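PDB 7ATL: esterase from uncultured bacterium pCosCE1, which hydrolyses carboxylic esters and also shows promiscuous acyltransferase activity, as a family VIII carboxylesterase with a beta-lactamase-like fold. Local coordinates for residues R24-R34 and I355-E366; L327-G335 and L374-G382. All coordinates share one frame; numbering follows the deposited sequence.

In the fold
Contact 1 is buried in the core and contact 2 lies at the surface, with centres about 15 Å apart. Contact 1 joins the first strand, 27-34, to the last long strand, 355-361, of the seven-stranded sheet, closing the fold across 320 intervening residues. Contact 2 sets the C-terminal helix 372-381 against the loop between helix 325-328 and strand 337-341. Contact 1 is held mainly by regular backbone hydrogen bonds. Contact 2 relies mainly on side chains: a proline and a glutamine meet an arginine and a tyrosine. The two contacts meet where the helix lies on the strands. There V380 packs on I32 and I355. Nearby, Q375 makes a weak hydrogen bond to R24.

Contact 1 of 2, residues R24-R34 and I355-E366; sequences RIVGSVVLIAR and ISVVALTNTAFE
Strands 27-34 and 355-361 run antiparallel at 168°, from S28 opposite T361 to R34 opposite I355, and V29, L31 and A33 exchange paired backbone hydrogen bonds with L360, V358 and S356. On one face V30 CG2 meets A359 CB at 4.2 Å and I32 CG1 meets V357 CG2 at the same distance. At the far end of the pair I355 CG2 rests against R34 CG.

On the N-terminal side of S28 the pairing becomes irregular and side chains take over; N362 N still gives G27 O a weak bond. T363 OG1 accepts from V26 N at 3.2 Å and donates to N362 OD1 at 2.9 Å. This hydroxyl sits beside its own backbone N (chi1 -57°), while CG2 turns to the carbonyl of R24. N362 OD1 also takes a weak bond from G27 N. E366 lies across the tip of I25, with CD1 to CG at 3.4 Å. Its OE2 forms a salt bridge with R24 NE at 3.3 Å. The guanidinium and carboxylate planes are 87° apart, and R24 NE meets the oxygen from above the carboxylate plane. The same OE2 accepts from Y372 N.

The pair lies between strands 37-44 and 345-350 in the beta-lactamase-like sheet. V29, L31 and V358 face helix 271-283, where E279 bonds S356 OG. S28, V30, I32, I355 and T361 face helix 372-381, and Y372 OH bonds S28 OG.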
# COMPACT_ATOMS: atom_id res chain seq x y z
N ARG A 24 16.70 5.38 14.03
CA ARG A 24 16.06 4.31 13.21
C ARG A 24 14.92 4.95 12.41
O ARG A 24 14.72 4.57 11.26
CB ARG A 24 15.56 3.16 14.10
CG ARG A 24 16.56 2.04 14.34
CD ARG A 24 16.23 1.28 15.62
NE ARG A 24 14.87 0.76 15.64
CZ ARG A 24 13.95 0.91 16.60
NH1 ARG A 24 14.21 1.56 17.73
NH2 ARG A 24 12.76 0.37 16.44
N ILE A 25 14.24 5.92 13.02
CA ILE A 25 13.10 6.69 12.46
C ILE A 25 13.43 8.18 12.62
O ILE A 25 13.98 8.56 13.67
CB ILE A 25 11.79 6.32 13.19
CG1 ILE A 25 11.47 4.84 13.01
CG2 ILE A 25 10.62 7.19 12.77
CD1 ILE A 25 11.34 4.42 11.55
N VAL A 26 13.09 8.98 11.62
CA VAL A 26 13.29 10.45 11.62
C VAL A 26 12.04 11.11 12.19
O VAL A 26 12.18 12.04 13.05
CB VAL A 26 13.62 10.91 10.19
CG1 VAL A 26 13.63 12.43 10.05
CG2 VAL A 26 14.94 10.29 9.74
N GLY A 27 10.88 10.67 11.70
CA GLY A 27 9.54 11.14 12.11
C GLY A 27 8.45 10.13 11.78
O GLY A 27 8.63 9.31 10.85
N SER A 28 7.36 10.15 12.53
CA SER A 28 6.20 9.25 12.32
C SER A 28 4.93 9.95 12.78
O SER A 28 5.02 10.87 13.62
CB SER A 28 6.35 7.90 12.99
OG SER A 28 6.11 8.01 14.39
N VAL A 29 3.81 9.55 12.18
CA VAL A 29 2.44 9.79 12.70
C VAL A 29 1.80 8.42 12.91
O VAL A 29 1.74 7.66 11.94
CB VAL A 29 1.64 10.64 11.71
CG1 VAL A 29 0.22 10.86 12.21
CG2 VAL A 29 2.34 11.96 11.46
N VAL A 30 1.40 8.10 14.14
CA VAL A 30 0.77 6.81 14.54
C VAL A 30 -0.62 7.08 15.12
O VAL A 30 -0.72 7.84 16.09
CB VAL A 30 1.65 6.05 15.56
CG1 VAL A 30 0.92 4.84 16.10
CG2 VAL A 30 2.99 5.65 14.98
N LEU A 31 -1.65 6.45 14.55
CA LEU A 31 -3.08 6.56 14.97
C LEU A 31 -3.61 5.17 15.37
O LEU A 31 -3.33 4.16 14.66
CB LEU A 31 -3.89 7.14 13.81
CG LEU A 31 -3.45 8.49 13.24
CD1 LEU A 31 -4.44 8.99 12.19
CD2 LEU A 31 -3.27 9.54 14.31
N ILE A 32 -4.33 5.08 16.48
CA ILE A 32 -5.00 3.82 16.93
C ILE A 32 -6.45 4.13 17.27
O ILE A 32 -6.70 5.09 18.04
CB ILE A 32 -4.26 3.17 18.11
CG1 ILE A 32 -2.79 2.92 17.78
CG2 ILE A 32 -4.98 1.91 18.55
CD1 ILE A 32 -1.90 2.99 18.98
N ALA A 33 -7.37 3.35 16.69
CA ALA A 33 -8.82 3.36 16.98
C ALA A 33 -9.19 2.04 17.64
O ALA A 33 -8.57 1.01 17.30
CB ALA A 33 -9.58 3.57 15.69
N ARG A 34 -10.12 2.08 18.59
CA ARG A 34 -10.87 0.87 19.04
C ARG A 34 -12.36 1.15 18.86
O ARG A 34 -12.83 2.24 19.26
CB ARG A 34 -10.53 0.48 20.47
CG ARG A 34 -11.09 -0.89 20.85
CD ARG A 34 -10.93 -1.17 22.32
NE ARG A 34 -9.51 -1.28 22.61
CZ ARG A 34 -8.79 -0.44 23.37
NH1 ARG A 34 -9.36 0.61 23.95
NH2 ARG A 34 -7.50 -0.66 23.55
N ILE A 355 -9.79 -3.23 16.43
CA ILE A 355 -8.77 -2.14 16.43
C ILE A 355 -8.19 -1.92 15.03
O ILE A 355 -8.09 -2.89 14.26
CB ILE A 355 -7.65 -2.37 17.48
CG1 ILE A 355 -6.79 -3.58 17.14
CG2 ILE A 355 -8.19 -2.46 18.91
CD1 ILE A 355 -5.35 -3.32 17.43
N SER A 356 -7.88 -0.67 14.69
CA SER A 356 -7.14 -0.26 13.48
C SER A 356 -5.88 0.50 13.93
O SER A 356 -5.93 1.28 14.92
CB SER A 356 -8.00 0.55 12.54
OG SER A 356 -9.22 -0.10 12.21
N VAL A 357 -4.78 0.24 13.26
CA VAL A 357 -3.45 0.87 13.53
C VAL A 357 -2.93 1.43 12.21
O VAL A 357 -2.95 0.72 11.23
CB VAL A 357 -2.49 -0.15 14.14
CG1 VAL A 357 -1.06 0.37 14.25
CG2 VAL A 357 -3.01 -0.61 15.49
N VAL A 358 -2.52 2.69 12.21
CA VAL A 358 -1.83 3.34 11.06
C VAL A 358 -0.49 3.87 11.58
O VAL A 358 -0.48 4.64 12.57
CB VAL A 358 -2.68 4.46 10.44
CG1 VAL A 358 -1.86 5.30 9.48
CG2 VAL A 358 -3.91 3.91 9.75
N ALA A 359 0.60 3.48 10.95
CA ALA A 359 1.97 3.87 11.36
C ALA A 359 2.72 4.37 10.12
O ALA A 359 3.38 3.55 9.45
CB ALA A 359 2.63 2.67 11.98
N LEU A 360 2.56 5.65 9.80
CA LEU A 360 3.24 6.30 8.65
C LEU A 360 4.58 6.84 9.14
O LEU A 360 4.59 7.48 10.19
CB LEU A 360 2.36 7.43 8.11
CG LEU A 360 0.99 7.00 7.59
CD1 LEU A 360 0.34 8.12 6.78
CD2 LEU A 360 1.06 5.73 6.75
N THR A 361 5.67 6.54 8.44
CA THR A 361 7.01 7.15 8.72
C THR A 361 7.59 7.71 7.42
O THR A 361 7.07 7.44 6.35
CB THR A 361 8.01 6.20 9.40
OG1 THR A 361 8.82 5.54 8.43
CG2 THR A 361 7.37 5.18 10.31
N ASN A 362 8.65 8.47 7.57
CA ASN A 362 9.35 9.12 6.44
C ASN A 362 10.69 8.41 6.31
O ASN A 362 11.60 9.01 5.76
CB ASN A 362 9.49 10.62 6.69
CG ASN A 362 10.35 10.93 7.89
OD1 ASN A 362 10.89 10.03 8.53
ND2 ASN A 362 10.50 12.21 8.19
N THR A 363 10.80 7.19 6.82
CA THR A 363 12.07 6.42 6.88
C THR A 363 11.89 5.03 6.25
O THR A 363 11.30 4.15 6.88
CB THR A 363 12.55 6.38 8.33
OG1 THR A 363 12.67 7.75 8.74
CG2 THR A 363 13.85 5.64 8.49
N ALA A 364 12.40 4.84 5.04
CA ALA A 364 12.49 3.53 4.35
C ALA A 364 13.86 2.92 4.65
O ALA A 364 14.85 3.64 4.61
CB ALA A 364 12.29 3.77 2.88
N PHE A 365 13.95 1.62 4.96
CA PHE A 365 12.85 0.69 5.06
C PHE A 365 12.48 0.42 6.52
O PHE A 365 11.70 -0.51 6.72
CB PHE A 365 13.24 -0.62 4.36
CG PHE A 365 13.76 -0.39 2.97
CD1 PHE A 365 12.87 -0.15 1.93
CD2 PHE A 365 15.12 -0.34 2.71
CE1 PHE A 365 13.34 0.12 0.65
CE2 PHE A 365 15.58 -0.09 1.43
CZ PHE A 365 14.69 0.15 0.41
N GLU A 366 12.98 1.18 7.50
CA GLU A 366 12.72 0.85 8.94
C GLU A 366 11.20 0.87 9.17
O GLU A 366 10.70 -0.10 9.73
CB GLU A 366 13.51 1.78 9.88
CG GLU A 366 13.24 1.55 11.38
CD GLU A 366 13.64 0.22 12.01
OE1 GLU A 366 14.51 -0.48 11.47
OE2 GLU A 366 13.06 -0.12 13.06

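Contact 2 of 2, residues L327-G335 and L374-G382; sequences LAATPQHNG and LQIRDAVYG
R377 reaches from helix 372-381 to T330, P331 and Q332. CG is anti to the backbone N (chi1 171°), and a bend at chi3 brings the guanidinium alongside the loop. T330 CB is 3.4 Å from R377 NH1. P331 CD sits 3.8 Å over one face of the guanidinium, nearer its edge than its centre. L374 CD2, one turn back, covers the opposite face. The R377 CD methylene is 3.8 Å from Q332 CD, with the amide and guanidinium planes 71° apart. T330 OG1 accepts from Q332 N, an ST turn, and donates to Q332 OE1 at 2.6 Å. These bonds fix the loop surface that R377 meets. D378 OD1 accepts from R377 NE at 2.9 Å, a salt bridge within the helix, and borders P331 CD.

This is the C-terminal helix of the beta-lactamase-like fold. Its other sides pack on helix 3-21 and strand 355-361, and the loop 327-335 meets a further flank. One turn on, the CB of Y381 is directed toward the loop. Its CD1 touches P331 CG at 3.6 Å, and P331 O stands 3.5 Å above a ring face. The Q332 side chain crosses Y381 at about a right angle, its CG near the phenol oxygen. Y381 OH and H333 ND1 both bond D350 OD2, and the H333 ring turns an edge to Y381 CE2at 4.2 Å.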
# COMPACT_ATOMS: atom_id res chain seq x y z
N LEU A 327 1.78 -19.44 14.44
CA LEU A 327 2.87 -19.65 13.48
C LEU A 327 3.57 -18.31 13.22
O LEU A 327 4.80 -18.34 13.09
CB LEU A 327 2.27 -20.23 12.20
CG LEU A 327 3.26 -20.72 11.16
CD1 LEU A 327 4.23 -21.73 11.75
CD2 LEU A 327 2.53 -21.33 9.97
N ALA A 328 2.83 -17.19 13.19
CA ALA A 328 3.31 -15.83 12.82
C ALA A 328 3.86 -15.08 14.03
O ALA A 328 4.48 -14.00 13.85
CB ALA A 328 2.20 -15.04 12.19
N ALA A 329 3.59 -15.61 15.23
CA ALA A 329 4.16 -15.14 16.51
C ALA A 329 3.84 -13.65 16.63
O ALA A 329 4.78 -12.87 16.74
CB ALA A 329 5.64 -15.41 16.55
N THR A 330 2.55 -13.34 16.52
CA THR A 330 1.95 -11.99 16.61
C THR A 330 0.84 -12.04 17.66
O THR A 330 0.11 -13.03 17.71
CB THR A 330 1.39 -11.54 15.25
OG1 THR A 330 0.80 -10.23 15.33
CG2 THR A 330 0.35 -12.50 14.72
N PRO A 331 0.64 -10.97 18.47
CA PRO A 331 -0.55 -10.85 19.32
C PRO A 331 -1.80 -10.49 18.49
O PRO A 331 -2.87 -10.44 19.06
CB PRO A 331 -0.19 -9.71 20.28
CG PRO A 331 0.71 -8.82 19.45
CD PRO A 331 1.50 -9.79 18.58
N GLN A 332 -1.65 -10.21 17.19
CA GLN A 332 -2.81 -9.97 16.29
C GLN A 332 -3.63 -11.26 16.22
O GLN A 332 -3.06 -12.33 16.40
CB GLN A 332 -2.38 -9.55 14.89
CG GLN A 332 -1.56 -8.27 14.85
CD GLN A 332 -0.76 -8.11 13.59
OE1 GLN A 332 0.01 -8.98 13.17
NE2 GLN A 332 -0.93 -6.96 12.97
N HIS A 333 -4.92 -11.15 15.98
CA HIS A 333 -5.84 -12.31 15.94
C HIS A 333 -6.11 -12.70 14.48
O HIS A 333 -6.05 -11.82 13.58
CB HIS A 333 -7.14 -11.99 16.70
CG HIS A 333 -6.97 -11.74 18.17
ND1 HIS A 333 -6.60 -10.52 18.67
CD2 HIS A 333 -7.24 -12.53 19.24
CE1 HIS A 333 -6.58 -10.59 19.99
NE2 HIS A 333 -6.97 -11.80 20.36
N ASN A 334 -6.46 -13.96 14.25
CA ASN A 334 -6.83 -14.46 12.91
C ASN A 334 -7.90 -13.55 12.34
O ASN A 334 -8.73 -13.09 13.11
CB ASN A 334 -7.26 -15.92 12.97
CG ASN A 334 -6.12 -16.82 13.41
OD1 ASN A 334 -4.93 -16.55 13.21
ND2 ASN A 334 -6.48 -17.90 14.05
N GLY A 335 -7.81 -13.27 11.03
CA GLY A 335 -8.72 -12.37 10.29
C GLY A 335 -8.14 -10.97 10.11
O GLY A 335 -8.77 -10.17 9.39
N LEU A 374 6.68 -3.52 14.16
CA LEU A 374 6.42 -4.67 15.06
C LEU A 374 6.35 -4.22 16.52
O LEU A 374 5.47 -4.74 17.26
CB LEU A 374 7.51 -5.73 14.87
CG LEU A 374 7.60 -6.37 13.48
CD1 LEU A 374 8.37 -7.69 13.54
CD2 LEU A 374 6.21 -6.56 12.87
N GLN A 375 7.23 -3.32 16.93
CA GLN A 375 7.28 -2.82 18.32
C GLN A 375 6.06 -1.94 18.56
O GLN A 375 5.55 -1.94 19.69
CB GLN A 375 8.53 -1.98 18.60
CG GLN A 375 9.81 -2.79 18.61
CD GLN A 375 10.96 -1.84 18.37
OE1 GLN A 375 10.81 -0.76 17.79
NE2 GLN A 375 12.14 -2.24 18.83
N ILE A 376 5.60 -1.21 17.54
CA ILE A 376 4.32 -0.47 17.62
C ILE A 376 3.20 -1.50 17.83
O ILE A 376 2.41 -1.35 18.78
CB ILE A 376 4.07 0.41 16.39
CG1 ILE A 376 5.08 1.55 16.32
CG2 ILE A 376 2.63 0.91 16.40
CD1 ILE A 376 4.81 2.68 17.30
N ARG A 377 3.17 -2.53 16.97
CA ARG A 377 2.18 -3.62 17.00
C ARG A 377 2.10 -4.13 18.45
O ARG A 377 1.00 -4.09 19.05
CB ARG A 377 2.57 -4.72 16.01
CG ARG A 377 1.72 -5.97 16.11
CD ARG A 377 2.36 -7.22 15.54
NE ARG A 377 3.56 -7.62 16.26
CZ ARG A 377 4.32 -8.67 15.96
NH1 ARG A 377 4.02 -9.46 14.94
NH2 ARG A 377 5.39 -8.92 16.69
N ASP A 378 3.24 -4.54 18.98
CA ASP A 378 3.40 -5.03 20.38
C ASP A 378 2.88 -3.98 21.39
O ASP A 378 2.13 -4.37 22.32
CB ASP A 378 4.85 -5.45 20.59
CG ASP A 378 5.18 -6.74 19.86
OD1 ASP A 378 4.33 -7.20 19.07
OD2 ASP A 378 6.26 -7.29 20.12
N ALA A 379 3.20 -2.70 21.23
CA ALA A 379 2.73 -1.64 22.15
C ALA A 379 1.20 -1.58 22.13
O ALA A 379 0.62 -1.25 23.16
CB ALA A 379 3.33 -0.30 21.80
N VAL A 380 0.54 -1.86 21.00
CA VAL A 380 -0.95 -1.76 20.91
C VAL A 380 -1.57 -2.86 21.79
O VAL A 380 -2.50 -2.54 22.54
CB VAL A 380 -1.43 -1.81 19.46
CG1 VAL A 380 -2.95 -1.89 19.36
CG2 VAL A 380 -0.92 -0.61 18.67
N TYR A 381 -1.03 -4.07 21.75
CA TYR A 381 -1.59 -5.25 22.47
C TYR A 381 -0.95 -5.43 23.88
O TYR A 381 -1.35 -6.39 24.56
CB TYR A 381 -1.43 -6.50 21.59
CG TYR A 381 -2.21 -6.54 20.29
CD1 TYR A 381 -1.65 -6.12 19.10
CD2 TYR A 381 -3.48 -7.06 20.24
CE1 TYR A 381 -2.35 -6.18 17.90
CE2 TYR A 381 -4.20 -7.14 19.06
CZ TYR A 381 -3.64 -6.70 17.87
OH TYR A 381 -4.36 -6.80 16.71
N GLY A 382 0.01 -4.59 24.31
CA GLY A 382 0.56 -4.59 25.68
C GLY A 382 1.04 -5.95 26.17
O GLY A 382 1.74 -6.63 25.43